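Local coordinates for protein Esterase/lipase (Lactobacillus rhamnosus, PDB 4N5H) that probably hydrolyses ester bonds, and may also transfer acyl groups, as a serine esterase of the alpha/beta-hydrolase fold, at residues V35-E40 and Y88-A93; N83-Y88 and T143-G148. The protein carries 1 engineered substitution. All coordinates share one frame; numbering follows the deposited sequence.

Contact 1. Residues V35-E40 and Y88-A93; sequences VHWETE and YCRYLA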
loop_
_atom_site.group_PDB
_atom_site.type_symbol
_atom_site.label_atom_id
_atom_site.label_comp_id
_atom_site.label_asym_id
_atom_site.label_seq_id
_atom_site.Cartn_x
_atom_site.Cartn_y
_atom_site.Cartn_z
ATOM N N VAL A 35 -1.803 -9.612 -15.695
ATOM C CA VAL A 35 -0.486 -9.339 -16.326
ATOM C C VAL A 35 0.638 -9.663 -15.335
ATOM O O VAL A 35 0.440 -9.507 -14.103
ATOM C CB VAL A 35 -0.429 -7.852 -16.709
ATOM C CG1 VAL A 35 0.947 -7.401 -17.203
ATOM C CG2 VAL A 35 -1.466 -7.620 -17.809
ATOM N N HIS A 36 1.746 -10.132 -15.887
ATOM C CA HIS A 36 3.004 -10.331 -15.148
ATOM C C HIS A 36 4.049 -9.359 -15.730
ATOM O O HIS A 36 4.079 -9.103 -16.892
ATOM C CB HIS A 36 3.551 -11.734 -15.340
ATOM C CG HIS A 36 2.721 -12.811 -14.708
ATOM N ND1 HIS A 36 2.866 -14.144 -15.015
ATOM C CD2 HIS A 36 1.763 -12.736 -13.782
ATOM C CE1 HIS A 36 1.995 -14.850 -14.312
ATOM N NE2 HIS A 36 1.316 -14.016 -13.554
ATOM N N TRP A 37 4.922 -8.891 -14.867
ATOM C CA TRP A 37 6.026 -8.041 -15.320
ATOM C C TRP A 37 7.367 -8.571 -14.713
ATOM O O TRP A 37 7.378 -9.143 -13.604
ATOM C CB TRP A 37 5.857 -6.525 -15.108
ATOM C CG TRP A 37 5.954 -5.847 -13.718
ATOM C CD1 TRP A 37 5.838 -6.403 -12.502
ATOM C CD2 TRP A 37 6.070 -4.402 -13.481
ATOM N NE1 TRP A 37 5.877 -5.467 -11.538
ATOM C CE2 TRP A 37 6.009 -4.213 -12.091
ATOM C CE3 TRP A 37 6.197 -3.271 -14.312
ATOM C CZ2 TRP A 37 6.030 -2.902 -11.504
ATOM C CZ3 TRP A 37 6.362 -1.978 -13.718
ATOM C CH2 TRP A 37 6.253 -1.817 -12.344
ATOM N N GLU A 38 8.459 -8.244 -15.426
ATOM C CA GLU A 38 9.801 -8.519 -15.039
ATOM C C GLU A 38 10.508 -7.153 -15.122
ATOM O O GLU A 38 10.522 -6.542 -16.164
ATOM C CB GLU A 38 10.425 -9.487 -16.058
ATOM C CG GLU A 38 9.795 -10.877 -16.081
ATOM C CD GLU A 38 10.119 -11.699 -17.323
ATOM O OE1 GLU A 38 10.848 -11.217 -18.219
ATOM O OE2 GLU A 38 9.510 -12.815 -17.515
ATOM N N THR A 39 11.097 -6.750 -14.023
ATOM C CA THR A 39 11.518 -5.362 -13.916
ATOM C C THR A 39 13.027 -5.176 -13.841
ATOM O O THR A 39 13.759 -6.087 -13.383
ATOM C CB THR A 39 10.861 -4.673 -12.699
ATOM O OG1 THR A 39 11.148 -5.390 -11.509
ATOM C CG2 THR A 39 9.377 -4.577 -12.889
ATOM N N GLU A 40 13.446 -3.945 -14.174
ATOM C CA GLU A 40 14.799 -3.495 -13.840
ATOM C C GLU A 40 15.925 -4.317 -14.474
ATOM O O GLU A 40 16.971 -4.616 -13.907
ATOM C CB GLU A 40 14.930 -3.447 -12.271
ATOM C CG GLU A 40 16.098 -2.529 -11.836
ATOM C CD GLU A 40 16.378 -2.684 -10.337
ATOM O OE1 GLU A 40 16.086 -3.755 -9.704
ATOM O OE2 GLU A 40 17.056 -1.769 -9.766
ATOM N N TYR A 88 -0.311 1.636 -18.926
ATOM C CA TYR A 88 -0.552 1.518 -20.375
ATOM C C TYR A 88 0.120 0.279 -20.916
ATOM O O TYR A 88 -0.492 -0.503 -21.663
ATOM C CB TYR A 88 0.003 2.742 -21.067
ATOM C CG TYR A 88 0.025 2.779 -22.577
ATOM C CD1 TYR A 88 1.224 2.717 -23.259
ATOM C CD2 TYR A 88 -1.143 2.883 -23.324
ATOM C CE1 TYR A 88 1.292 2.790 -24.628
ATOM C CE2 TYR A 88 -1.088 2.983 -24.695
ATOM C CZ TYR A 88 0.124 2.998 -25.354
ATOM O OH TYR A 88 0.234 3.122 -26.714
ATOM N N CYS A 89 1.374 0.055 -20.526
ATOM C CA CYS A 89 2.080 -1.171 -20.947
ATOM C C CYS A 89 1.391 -2.426 -20.464
ATOM O O CYS A 89 1.287 -3.404 -21.209
ATOM C CB CYS A 89 3.533 -1.137 -20.525
ATOM S SG CYS A 89 4.558 0.063 -21.449
ATOM N N ARG A 90 0.949 -2.460 -19.192
ATOM C CA ARG A 90 0.217 -3.640 -18.714
ATOM C C ARG A 90 -1.040 -3.860 -19.533
ATOM O O ARG A 90 -1.409 -5.013 -19.871
ATOM C CB ARG A 90 -0.206 -3.433 -17.254
ATOM C CG ARG A 90 0.925 -3.431 -16.238
ATOM C CD ARG A 90 0.475 -2.869 -14.876
ATOM N NE ARG A 90 1.558 -3.074 -13.917
ATOM C CZ ARG A 90 1.852 -2.223 -12.890
ATOM N NH1 ARG A 90 1.139 -1.156 -12.603
ATOM N NH2 ARG A 90 2.857 -2.497 -12.092
ATOM N N TYR A 91 -1.750 -2.773 -19.839
ATOM C CA TYR A 91 -2.955 -2.929 -20.659
ATOM C C TYR A 91 -2.628 -3.622 -21.993
ATOM O O TYR A 91 -3.272 -4.598 -22.408
ATOM C CB TYR A 91 -3.763 -1.631 -20.928
ATOM C CG TYR A 91 -4.911 -1.945 -21.822
ATOM C CD1 TYR A 91 -6.046 -2.639 -21.311
ATOM C CD2 TYR A 91 -4.875 -1.623 -23.181
ATOM C CE1 TYR A 91 -7.059 -3.000 -22.161
ATOM C CE2 TYR A 91 -5.926 -2.017 -24.008
ATOM C CZ TYR A 91 -6.974 -2.713 -23.491
ATOM O OH TYR A 91 -8.052 -3.066 -24.296
ATOM N N LEU A 92 -1.646 -3.102 -22.677
ATOM C CA LEU A 92 -1.321 -3.717 -23.971
ATOM C C LEU A 92 -0.949 -5.184 -23.792
ATOM O O LEU A 92 -1.390 -6.037 -24.559
ATOM C CB LEU A 92 -0.227 -2.914 -24.659
ATOM C CG LEU A 92 -0.473 -1.452 -24.919
ATOM C CD1 LEU A 92 0.760 -0.782 -25.499
ATOM C CD2 LEU A 92 -1.739 -1.318 -25.816
ATOM N N ALA A 93 -0.121 -5.503 -22.799
ATOM C CA ALA A 93 0.271 -6.900 -22.532
ATOM C C ALA A 93 -0.936 -7.796 -22.237
ATOM O O ALA A 93 -0.980 -8.943 -22.706
ATOM C CB ALA A 93 1.262 -6.974 -21.329
#
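Arg90 makes a cation-pi contact with Trp37, its guanidinium over the six-membered ring and its CZ 4.4 Å from the ring centroid. The group is not laid flat on the indole. The two planes stand 60° apart, so a single amino group leads, NH2 coming to 3.3 Å from Trp37 CZ2. The opposite face of the indole is covered by the methyl CG2 of Thr39, two residues on along the same strand, and the buried ring is thus held between a methyl and a charged nitrogen. With chi1 at 73°, CG sits between the backbone N and the carbonyl carbon, and the ring lies with one face to Thr39 and the other to Arg90. A second conformer of Arg90 is modelled, so the cation-pi contact describes one of two populated states. In this one NH1 bonds to OD1 of Asn87, one turn back on the helix.

Whereas the indole is covered on both faces, at the Val35 end both Val35 and Arg90 keep some solvent access. Val35 CG1 lies 4.1 Å from Arg90 CG and 4.2 Å from Ala93 CB, ordinary van der Waals spacing. The exception is Val35 CG2, which approaches the carbonyl oxygen of Arg90 to 3.3 Å.

The helical segment 88-93 runs at 124° to strand segment 35-40, the two axes 8.5 Å apart at their closest. Its Cys89 and Leu92 pack on strands 52-58 and 66-72, and Tyr88 and Tyr91 turn to helix 288-311. Strand 35-42 pairs antiparallel with strand 52-58, and Arg30 of the second subunit packs against Trp37.

Contact 2. Residues N83-Y88 and T143-G148; sequences NLNRNY and TGDSAG. With IPA (isopropyl alcohol), chain C.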
loop_
_atom_site.group_PDB
_atom_site.type_symbol
_atom_site.label_atom_id
_atom_site.label_comp_id
_atom_site.label_asym_id
_atom_site.label_seq_id
_atom_site.Cartn_x
_atom_site.Cartn_y
_atom_site.Cartn_z
ATOM N N ASN A 83 9.086 3.152 -15.474
ATOM C CA ASN A 83 7.817 2.894 -14.791
ATOM C C ASN A 83 6.690 3.857 -15.119
ATOM O O ASN A 83 5.506 3.604 -14.770
ATOM C CB ASN A 83 8.056 2.867 -13.260
ATOM C CG ASN A 83 8.923 1.695 -12.831
ATOM O OD1 ASN A 83 8.887 0.602 -13.399
ATOM N ND2 ASN A 83 9.807 1.956 -11.866
ATOM N N LEU A 84 7.006 4.961 -15.797
ATOM C CA LEU A 84 6.020 6.002 -16.045
ATOM C C LEU A 84 4.772 5.523 -16.726
ATOM O O LEU A 84 3.661 5.896 -16.314
ATOM C CB LEU A 84 6.633 7.199 -16.791
ATOM C CG LEU A 84 5.730 8.359 -17.120
ATOM C CD1 LEU A 84 5.274 9.014 -15.802
ATOM C CD2 LEU A 84 6.492 9.423 -17.903
ATOM N N ASN A 85 4.947 4.722 -17.800
ATOM C CA ASN A 85 3.819 4.194 -18.554
ATOM C C ASN A 85 3.466 2.785 -18.199
ATOM O O ASN A 85 2.918 2.022 -19.009
ATOM C CB ASN A 85 4.184 4.277 -20.081
ATOM C CG ASN A 85 4.185 5.709 -20.624
ATOM O OD1 ASN A 85 3.904 6.674 -19.926
ATOM N ND2 ASN A 85 4.509 5.806 -21.903
ATOM N N ARG A 86 3.701 2.392 -16.942
ATOM C CA ARG A 86 3.448 1.019 -16.596
ATOM C C ARG A 86 2.005 0.543 -16.801
ATOM O O ARG A 86 1.811 -0.586 -17.276
ATOM C CB ARG A 86 3.942 0.688 -15.220
ATOM C CG ARG A 86 3.174 1.351 -14.114
ATOM C CD ARG A 86 4.017 1.241 -12.813
ATOM N NE ARG A 86 3.455 1.976 -11.687
ATOM C CZ ARG A 86 3.687 3.241 -11.409
ATOM N NH1 ARG A 86 4.448 3.973 -12.174
ATOM N NH2 ARG A 86 3.126 3.782 -10.326
ATOM N N ASN A 87 0.996 1.373 -16.490
ATOM C CA ASN A 87 -0.399 0.892 -16.624
ATOM C C ASN A 87 -0.762 0.728 -18.098
ATOM O O ASN A 87 -1.379 -0.255 -18.438
ATOM C CB ASN A 87 -1.376 1.821 -15.936
ATOM C CG ASN A 87 -1.409 1.539 -14.423
ATOM O OD1 ASN A 87 -0.751 0.581 -13.887
ATOM N ND2 ASN A 87 -2.161 2.354 -13.731
ATOM N N TYR A 88 -0.311 1.636 -18.926
ATOM C CA TYR A 88 -0.552 1.518 -20.375
ATOM C C TYR A 88 0.120 0.279 -20.916
ATOM O O TYR A 88 -0.492 -0.503 -21.663
ATOM C CB TYR A 88 0.003 2.742 -21.067
ATOM C CG TYR A 88 0.025 2.779 -22.577
ATOM C CD1 TYR A 88 1.224 2.717 -23.259
ATOM C CD2 TYR A 88 -1.143 2.883 -23.324
ATOM C CE1 TYR A 88 1.292 2.790 -24.628
ATOM C CE2 TYR A 88 -1.088 2.983 -24.695
ATOM C CZ TYR A 88 0.124 2.998 -25.354
ATOM O OH TYR A 88 0.234 3.122 -26.714
ATOM N N THR A 143 5.950 2.223 -30.361
ATOM C CA THR A 143 5.048 3.303 -30.000
ATOM C C THR A 143 5.699 4.220 -29.032
ATOM O O THR A 143 6.584 3.784 -28.316
ATOM C CB THR A 143 3.719 2.815 -29.518
ATOM O OG1 THR A 143 2.807 3.903 -29.490
ATOM C CG2 THR A 143 3.852 2.245 -28.154
ATOM N N GLY A 144 5.346 5.477 -29.137
ATOM C CA GLY A 144 5.779 6.503 -28.221
ATOM C C GLY A 144 4.768 7.591 -28.061
ATOM O O GLY A 144 4.058 7.950 -29.022
ATOM N N ASP A 145 4.788 8.196 -26.862
ATOM C CA ASP A 145 3.856 9.312 -26.582
ATOM C C ASP A 145 4.596 10.612 -26.329
ATOM O O ASP A 145 5.602 10.620 -25.593
ATOM C CB ASP A 145 2.929 9.057 -25.410
ATOM C CG ASP A 145 3.626 8.894 -24.123
ATOM O OD1 ASP A 145 3.396 9.813 -23.249
ATOM O OD2 ASP A 145 4.315 7.837 -23.938
ATOM N N SER A 146 4.096 11.682 -26.971
ATOM C CA SER A 146 4.658 13.064 -26.825
ATOM C C SER A 146 6.217 13.269 -27.216
ATOM O O SER A 146 6.612 12.994 -28.361
ATOM C CB SER A 146 4.291 13.551 -25.370
ATOM O OG SER A 146 4.382 14.989 -25.281
ATOM N N ALA A 147 7.119 13.626 -26.270
ATOM C CA ALA A 147 8.539 13.452 -26.550
ATOM C C ALA A 147 8.958 12.028 -26.879
ATOM O O ALA A 147 9.814 11.763 -27.722
ATOM C CB ALA A 147 9.363 13.974 -25.411
ATOM N N GLY A 148 8.232 11.028 -26.335
ATOM C CA GLY A 148 8.483 9.683 -26.729
ATOM C C GLY A 148 8.041 9.398 -28.173
ATOM O O GLY A 148 8.610 8.472 -28.806
HETATM C C1 IPA C . 3.977 6.949 -9.715
HETATM C C2 IPA C . 4.721 7.631 -10.891
HETATM C C3 IPA C . 5.912 8.281 -10.206
HETATM O O2 IPA C . 5.237 6.608 -11.838
HETATM O O HOH W 1 4.611 9.106 -21.063
HETATM O O HOH W 2 2.090 5.289 -27.097
#
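The Asn85 amide points its ND2 at the carboxylate of Asp145, the two planes turned 43° apart, just ahead of Ser146 in what is probably the nucleophile elbow (Gly-Asp-Ser-Ala-Gly) of an alpha/beta hydrolase. Asn85 ND2 donates to Asp145 OD2 on its syn side, 30° out of the carboxylate plane, 2.9 Å away with an N-H...O angle of 151°. Water 1 closes a ring beside this bond, donating to Asn85 OD1 at 2.8 Å and to Asp145 OD1 at 2.6 Å. The buried carboxylate is therefore held at both oxygens, while Asn85 ND2 also serves Asp71 OD2. The positive phi of Ser146 marks the sharp turn of the elbow; its OG bonds to His278 NE2, consistent with a Ser-His-Asp triad.

In the type I turn from Asn83 to Arg86, the Arg86 side chain, extended from CG to NE, brings NH1 to Asn83 O at 2.8 Å from one face of the carbonyl; the backbone N of Arg86 reaches that oxygen from the other. NH1 also donates to O2 of an isopropanol, probably from the crystallisation liquor, and the guanidinium makes a cation-pi contact with Tyr26. An alanine here removes the NH1 donor to Asn83 O and the cation paired with Tyr26, and the turn would probably be less firmly held.

Tyr88 and Thr143 meet through water 2, which lies 2.9 Å from Tyr88 OH and donates to Thr143 OG1, itself also hydrogen-bonded to Ala181 O.

Overall arrangement
Helix 86-94 joins the two contacts. Its first turn and the loop before it face the strand 140-145 elbow in contact 2, and its later part lies against strand 35-42 in contact 1. Tyr88 belongs to both, and the centres are about 12 Å apart. They also touch directly, Trp37 CH2 lying 3.8 Å from Arg86 CD. Along the chain the segments alternate: 35-40, 83-88, 88-93, then 143-148. Both contacts reach the same mixed sheet, contact 1 through an antiparallel strand and contact 2 through a parallel one. The helix and the turn before it thus link the partly exposed, subunit-facing side to the buried region of the probable catalytic serine.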